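Local coordinates for protein SAM-dependent methyltransferase (Exiguobacterium sibiricum 255-15, PDB 3D2L) that probably transfers a methyl group from S-adenosylmethionine to a substrate not yet identified, at residues P140-Y152 and W163-H176. Numbering follows the deposited sequence.
Sequences PYKMETLFNGKTY and WFADPGEEPLSVVH
Phe147 lies against Ala165, Val174 and His176 where helix 140-144 leads into the edge strand of a four-stranded antiparallel sheet that accompanies the Rossmann-like methyltransferase core. Its CB meets Val174 CG2 at 3.6 Å. With CG anti to the carbonyl carbon (chi1 -64°), the ring extends over the sheet: CD1 reaches Ala165 CB at 3.7 Å, CD2 brushes Val174 CG1, and CE1 approaches Trp163 CZ2 at 4.0 Å. CZ, at the tip, meets His176 CE1 at 3.9 Å, and CE2 also faces that atom, which stands over the ring centre in an edge-to-face pair, planes at 76°. His176 NE2 is hydrogen-bonded to Gln198 OE1 of the next strand. Replacing the ring by an alanine methyl is likely to open a gap between Val174 and Trp163 and leave the imidazole edge without its aromatic face. Gly149 and Lys150 both oppose Ala165 in a G1 beta bulge, after which paired backbone bonds join strands 150-155 and 159-167. Tyr152 turns its ring edge toward the face of the Trp163 six-membered ring, Tyr152 CD2 lying 4.1 Å from Trp163 CD2. Its hydroxyl closes back on the preceding turn, Tyr152 OH donating to an in-plane lone pair of Leu146 O at 2.6 Å.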
loop_
_atom_site.group_PDB
_atom_site.type_symbol
_atom_site.label_atom_id
_atom_site.label_comp_id
_atom_site.label_asym_id
_atom_site.label_seq_id
_atom_site.Cartn_x
_atom_site.Cartn_y
_atom_site.Cartn_z
ATOM N N PRO A 140 -9.482 11.675 -5.668
ATOM C CA PRO A 140 -10.116 12.803 -4.962
ATOM C C PRO A 140 -11.598 12.527 -4.622
ATOM O O PRO A 140 -12.052 12.862 -3.528
ATOM C CB PRO A 140 -9.995 13.941 -5.973
ATOM C CG PRO A 140 -8.788 13.620 -6.722
ATOM C CD PRO A 140 -8.809 12.134 -6.895
ATOM N N TYR A 141 -12.327 11.881 -5.529
ATOM C CA TYR A 141 -13.739 11.540 -5.320
ATOM C C TYR A 141 -13.968 10.668 -4.085
ATOM O O TYR A 141 -14.919 10.895 -3.333
ATOM C CB TYR A 141 -14.291 10.840 -6.572
ATOM C CG TYR A 141 -15.746 10.434 -6.490
ATOM C CD1 TYR A 141 -16.761 11.365 -6.707
ATOM C CD2 TYR A 141 -16.107 9.128 -6.221
ATOM C CE1 TYR A 141 -18.085 10.998 -6.636
ATOM C CE2 TYR A 141 -17.433 8.756 -6.139
ATOM C CZ TYR A 141 -18.409 9.690 -6.350
ATOM O OH TYR A 141 -19.723 9.319 -6.286
ATOM N N LYS A 142 -13.107 9.668 -3.873
ATOM C CA LYS A 142 -13.196 8.793 -2.692
ATOM C C LYS A 142 -13.052 9.596 -1.421
ATOM O O LYS A 142 -13.802 9.415 -0.462
ATOM C CB LYS A 142 -12.126 7.711 -2.722
ATOM C CG LYS A 142 -12.213 6.751 -1.547
ATOM C CD LYS A 142 -11.452 5.515 -1.830
ATOM C CE LYS A 142 -11.581 4.467 -0.748
ATOM N NZ LYS A 142 -10.893 3.187 -1.210
HETATM N N MSE A 143 -12.078 10.493 -1.418
HETATM C CA MSE A 143 -11.848 11.361 -0.265
HETATM C C MSE A 143 -13.097 12.173 0.042
HETATM O O MSE A 143 -13.467 12.337 1.205
HETATM C CB MSE A 143 -10.688 12.327 -0.523
HETATM C CG MSE A 143 -9.373 11.682 -0.955
HETATM SE SE MSE A 143 -8.701 10.313 0.264
HETATM C CE MSE A 143 -8.829 11.369 1.882
ATOM N N GLU A 144 -13.748 12.667 -1.008
ATOM C CA GLU A 144 -14.916 13.517 -0.834
ATOM C C GLU A 144 -16.217 12.749 -0.553
ATOM O O GLU A 144 -17.224 13.364 -0.202
ATOM C CB GLU A 144 -15.070 14.445 -2.042
ATOM C CG GLU A 144 -13.809 15.279 -2.412
ATOM C CD GLU A 144 -13.399 16.335 -1.377
ATOM O OE1 GLU A 144 -13.249 16.010 -0.183
ATOM O OE2 GLU A 144 -13.172 17.493 -1.785
ATOM N N THR A 145 -16.198 11.417 -0.673
ATOM C CA THR A 145 -17.388 10.587 -0.410
ATOM C C THR A 145 -17.223 9.595 0.760
ATOM O O THR A 145 -17.720 9.849 1.858
ATOM C CB THR A 145 -17.870 9.829 -1.697
ATOM O OG1 THR A 145 -16.844 8.944 -2.154
ATOM C CG2 THR A 145 -18.265 10.813 -2.832
ATOM N N LEU A 146 -16.492 8.497 0.532
ATOM C CA LEU A 146 -16.322 7.407 1.509
ATOM C C LEU A 146 -15.538 7.785 2.767
ATOM O O LEU A 146 -15.689 7.134 3.808
ATOM C CB LEU A 146 -15.661 6.175 0.844
ATOM C CG LEU A 146 -16.467 5.539 -0.300
ATOM C CD1 LEU A 146 -15.664 4.455 -0.997
ATOM C CD2 LEU A 146 -17.798 4.988 0.215
ATOM N N PHE A 147 -14.721 8.835 2.671
ATOM C CA PHE A 147 -13.953 9.300 3.818
ATOM C C PHE A 147 -14.441 10.646 4.311
ATOM O O PHE A 147 -13.740 11.296 5.066
ATOM C CB PHE A 147 -12.467 9.391 3.486
ATOM C CG PHE A 147 -11.811 8.054 3.159
ATOM C CD1 PHE A 147 -12.213 6.880 3.783
ATOM C CD2 PHE A 147 -10.727 8.010 2.300
ATOM C CE1 PHE A 147 -11.582 5.652 3.482
ATOM C CE2 PHE A 147 -10.089 6.821 2.030
ATOM C CZ PHE A 147 -10.508 5.660 2.623
ATOM N N ASN A 148 -15.646 11.033 3.907
ATOM C CA ASN A 148 -16.234 12.327 4.271
ATOM C C ASN A 148 -17.228 12.216 5.442
ATOM O O ASN A 148 -18.439 12.366 5.264
ATOM C CB ASN A 148 -16.916 12.917 3.046
ATOM C CG ASN A 148 -17.210 14.408 3.188
ATOM O OD1 ASN A 148 -16.990 15.015 4.239
ATOM N ND2 ASN A 148 -17.696 15.004 2.111
ATOM N N GLY A 149 -16.691 11.969 6.636
ATOM C CA GLY A 149 -17.504 11.828 7.850
ATOM C C GLY A 149 -18.287 10.525 7.927
ATOM O O GLY A 149 -19.479 10.537 8.233
ATOM N N LYS A 150 -17.635 9.414 7.597
ATOM C CA LYS A 150 -18.253 8.091 7.634
ATOM C C LYS A 150 -17.769 7.228 8.804
ATOM O O LYS A 150 -16.648 7.371 9.299
ATOM C CB LYS A 150 -17.969 7.351 6.343
ATOM C CG LYS A 150 -18.525 8.040 5.077
ATOM C CD LYS A 150 -20.056 8.170 5.125
ATOM C CE LYS A 150 -20.659 8.788 3.862
ATOM N NZ LYS A 150 -20.170 10.156 3.622
ATOM N N THR A 151 -18.619 6.295 9.217
ATOM C CA THR A 151 -18.289 5.364 10.271
ATOM C C THR A 151 -18.333 3.936 9.755
ATOM O O THR A 151 -19.311 3.529 9.132
ATOM C CB THR A 151 -19.266 5.493 11.450
ATOM O OG1 THR A 151 -19.214 6.837 11.934
ATOM C CG2 THR A 151 -18.868 4.539 12.572
ATOM N N TYR A 152 -17.278 3.191 10.039
ATOM C CA TYR A 152 -17.163 1.787 9.672
ATOM C C TYR A 152 -16.878 0.963 10.902
ATOM O O TYR A 152 -16.133 1.371 11.779
ATOM C CB TYR A 152 -16.056 1.583 8.648
ATOM C CG TYR A 152 -16.263 2.457 7.425
ATOM C CD1 TYR A 152 -17.301 2.194 6.534
ATOM C CD2 TYR A 152 -15.442 3.559 7.176
ATOM C CE1 TYR A 152 -17.517 3.005 5.416
ATOM C CE2 TYR A 152 -15.633 4.358 6.050
ATOM C CZ TYR A 152 -16.677 4.082 5.177
ATOM O OH TYR A 152 -16.900 4.877 4.061
ATOM N N TRP A 163 -14.142 2.572 13.169
ATOM C CA TRP A 163 -13.331 3.425 12.320
ATOM C C TRP A 163 -14.117 4.625 11.832
ATOM O O TRP A 163 -15.140 4.481 11.177
ATOM C CB TRP A 163 -12.843 2.571 11.173
ATOM C CG TRP A 163 -12.226 3.268 9.995
ATOM C CD1 TRP A 163 -11.786 4.547 9.914
ATOM C CD2 TRP A 163 -11.822 2.632 8.777
ATOM N NE1 TRP A 163 -11.230 4.784 8.678
ATOM C CE2 TRP A 163 -11.213 3.624 7.968
ATOM C CE3 TRP A 163 -11.945 1.333 8.279
ATOM C CZ2 TRP A 163 -10.739 3.366 6.679
ATOM C CZ3 TRP A 163 -11.458 1.064 7.006
ATOM C CH2 TRP A 163 -10.860 2.087 6.217
ATOM N N PHE A 164 -13.652 5.813 12.215
ATOM C CA PHE A 164 -14.226 7.063 11.761
ATOM C C PHE A 164 -13.281 7.643 10.713
ATOM O O PHE A 164 -12.079 7.756 10.951
ATOM C CB PHE A 164 -14.360 8.097 12.871
ATOM C CG PHE A 164 -15.205 7.631 14.034
ATOM C CD1 PHE A 164 -16.497 7.168 13.832
ATOM C CD2 PHE A 164 -14.726 7.711 15.333
ATOM C CE1 PHE A 164 -17.279 6.738 14.908
ATOM C CE2 PHE A 164 -15.507 7.294 16.399
ATOM C CZ PHE A 164 -16.775 6.810 16.182
ATOM N N ALA A 165 -13.836 8.044 9.582
ATOM C CA ALA A 165 -13.058 8.590 8.483
ATOM C C ALA A 165 -13.610 9.972 8.246
ATOM O O ALA A 165 -14.786 10.127 7.910
ATOM C CB ALA A 165 -13.209 7.714 7.268
ATOM N N ASP A 166 -12.779 10.986 8.498
ATOM C CA ASP A 166 -13.167 12.391 8.359
ATOM C C ASP A 166 -12.139 13.217 7.589
ATOM O O ASP A 166 -10.967 12.923 7.662
ATOM C CB ASP A 166 -13.309 13.018 9.741
ATOM C CG ASP A 166 -14.488 12.489 10.501
ATOM O OD1 ASP A 166 -15.590 13.031 10.301
ATOM O OD2 ASP A 166 -14.303 11.570 11.323
ATOM N N PRO A 167 -12.565 14.301 6.903
ATOM C CA PRO A 167 -11.561 15.100 6.189
ATOM C C PRO A 167 -10.491 15.674 7.127
ATOM O O PRO A 167 -10.771 16.023 8.263
ATOM C CB PRO A 167 -12.376 16.245 5.557
ATOM C CG PRO A 167 -13.772 15.797 5.580
ATOM C CD PRO A 167 -13.919 14.858 6.751
ATOM N N GLY A 168 -9.265 15.760 6.650
ATOM C CA GLY A 168 -8.170 16.322 7.429
ATOM C C GLY A 168 -8.121 17.804 7.140
ATOM O O GLY A 168 -9.051 18.339 6.526
ATOM N N GLU A 169 -7.021 18.449 7.524
ATOM C CA GLU A 169 -6.862 19.901 7.343
ATOM C C GLU A 169 -6.465 20.268 5.924
ATOM O O GLU A 169 -6.933 21.258 5.378
ATOM C CB GLU A 169 -5.808 20.461 8.307
ATOM C CG GLU A 169 -6.100 20.191 9.776
ATOM C CD GLU A 169 -7.447 20.744 10.222
ATOM O OE1 GLU A 169 -7.809 21.866 9.792
ATOM O OE2 GLU A 169 -8.137 20.051 11.004
ATOM N N GLU A 170 -5.570 19.495 5.335
ATOM C CA GLU A 170 -5.156 19.740 3.954
ATOM C C GLU A 170 -6.205 19.238 2.961
ATOM O O GLU A 170 -6.967 18.302 3.263
ATOM C CB GLU A 170 -3.832 19.027 3.659
ATOM C CG GLU A 170 -2.627 19.612 4.369
ATOM C CD GLU A 170 -2.204 20.973 3.809
ATOM O OE1 GLU A 170 -2.377 21.222 2.594
ATOM O OE2 GLU A 170 -1.677 21.795 4.586
ATOM N N PRO A 171 -6.221 19.815 1.748
ATOM C CA PRO A 171 -7.161 19.320 0.745
ATOM C C PRO A 171 -6.913 17.859 0.410
ATOM O O PRO A 171 -5.769 17.424 0.363
ATOM C CB PRO A 171 -6.865 20.179 -0.493
ATOM C CG PRO A 171 -5.514 20.763 -0.241
ATOM C CD PRO A 171 -5.404 20.925 1.235
ATOM N N LEU A 172 -7.992 17.122 0.178
ATOM C CA LEU A 172 -7.917 15.707 -0.192
ATOM C C LEU A 172 -7.158 14.858 0.838
ATOM O O LEU A 172 -6.425 13.918 0.486
ATOM C CB LEU A 172 -7.298 15.564 -1.585
ATOM C CG LEU A 172 -7.950 16.345 -2.733
ATOM C CD1 LEU A 172 -7.204 16.033 -4.046
ATOM C CD2 LEU A 172 -9.446 16.020 -2.823
ATOM N N SER A 173 -7.368 15.177 2.116
ATOM C CA SER A 173 -6.760 14.439 3.224
ATOM C C SER A 173 -7.864 13.827 4.083
ATOM O O SER A 173 -9.017 14.275 4.064
ATOM C CB SER A 173 -5.852 15.345 4.071
ATOM O OG SER A 173 -6.611 16.207 4.897
ATOM N N VAL A 174 -7.504 12.782 4.808
ATOM C CA VAL A 174 -8.430 12.071 5.686
ATOM C C VAL A 174 -7.671 11.719 6.949
ATOM O O VAL A 174 -6.458 11.466 6.898
ATOM C CB VAL A 174 -9.001 10.766 5.025
ATOM C CG1 VAL A 174 -7.886 9.871 4.608
ATOM C CG2 VAL A 174 -9.879 9.955 5.963
ATOM N N VAL A 175 -8.383 11.783 8.080
ATOM C CA VAL A 175 -7.901 11.348 9.386
ATOM C C VAL A 175 -8.738 10.114 9.708
ATOM O O VAL A 175 -9.961 10.187 9.754
ATOM C CB VAL A 175 -8.125 12.427 10.499
ATOM C CG1 VAL A 175 -7.638 11.920 11.841
ATOM C CG2 VAL A 175 -7.428 13.721 10.150
ATOM N N HIS A 176 -8.086 8.962 9.845
ATOM C CA HIS A 176 -8.770 7.720 10.214
ATOM C C HIS A 176 -8.575 7.491 11.694
ATOM O O HIS A 176 -7.446 7.228 12.126
ATOM C CB HIS A 176 -8.151 6.510 9.494
ATOM C CG HIS A 176 -8.174 6.625 8.010
ATOM N ND1 HIS A 176 -9.342 6.723 7.287
ATOM C CD2 HIS A 176 -7.163 6.640 7.104
ATOM C CE1 HIS A 176 -9.048 6.806 5.999
ATOM N NE2 HIS A 176 -7.734 6.728 5.861
HETATM O O HOH W 1 -10.647 18.630 -0.202
HETATM O O HOH W 2 -10.654 15.416 2.050
HETATM O O HOH W 3 -16.931 10.061 11.186
#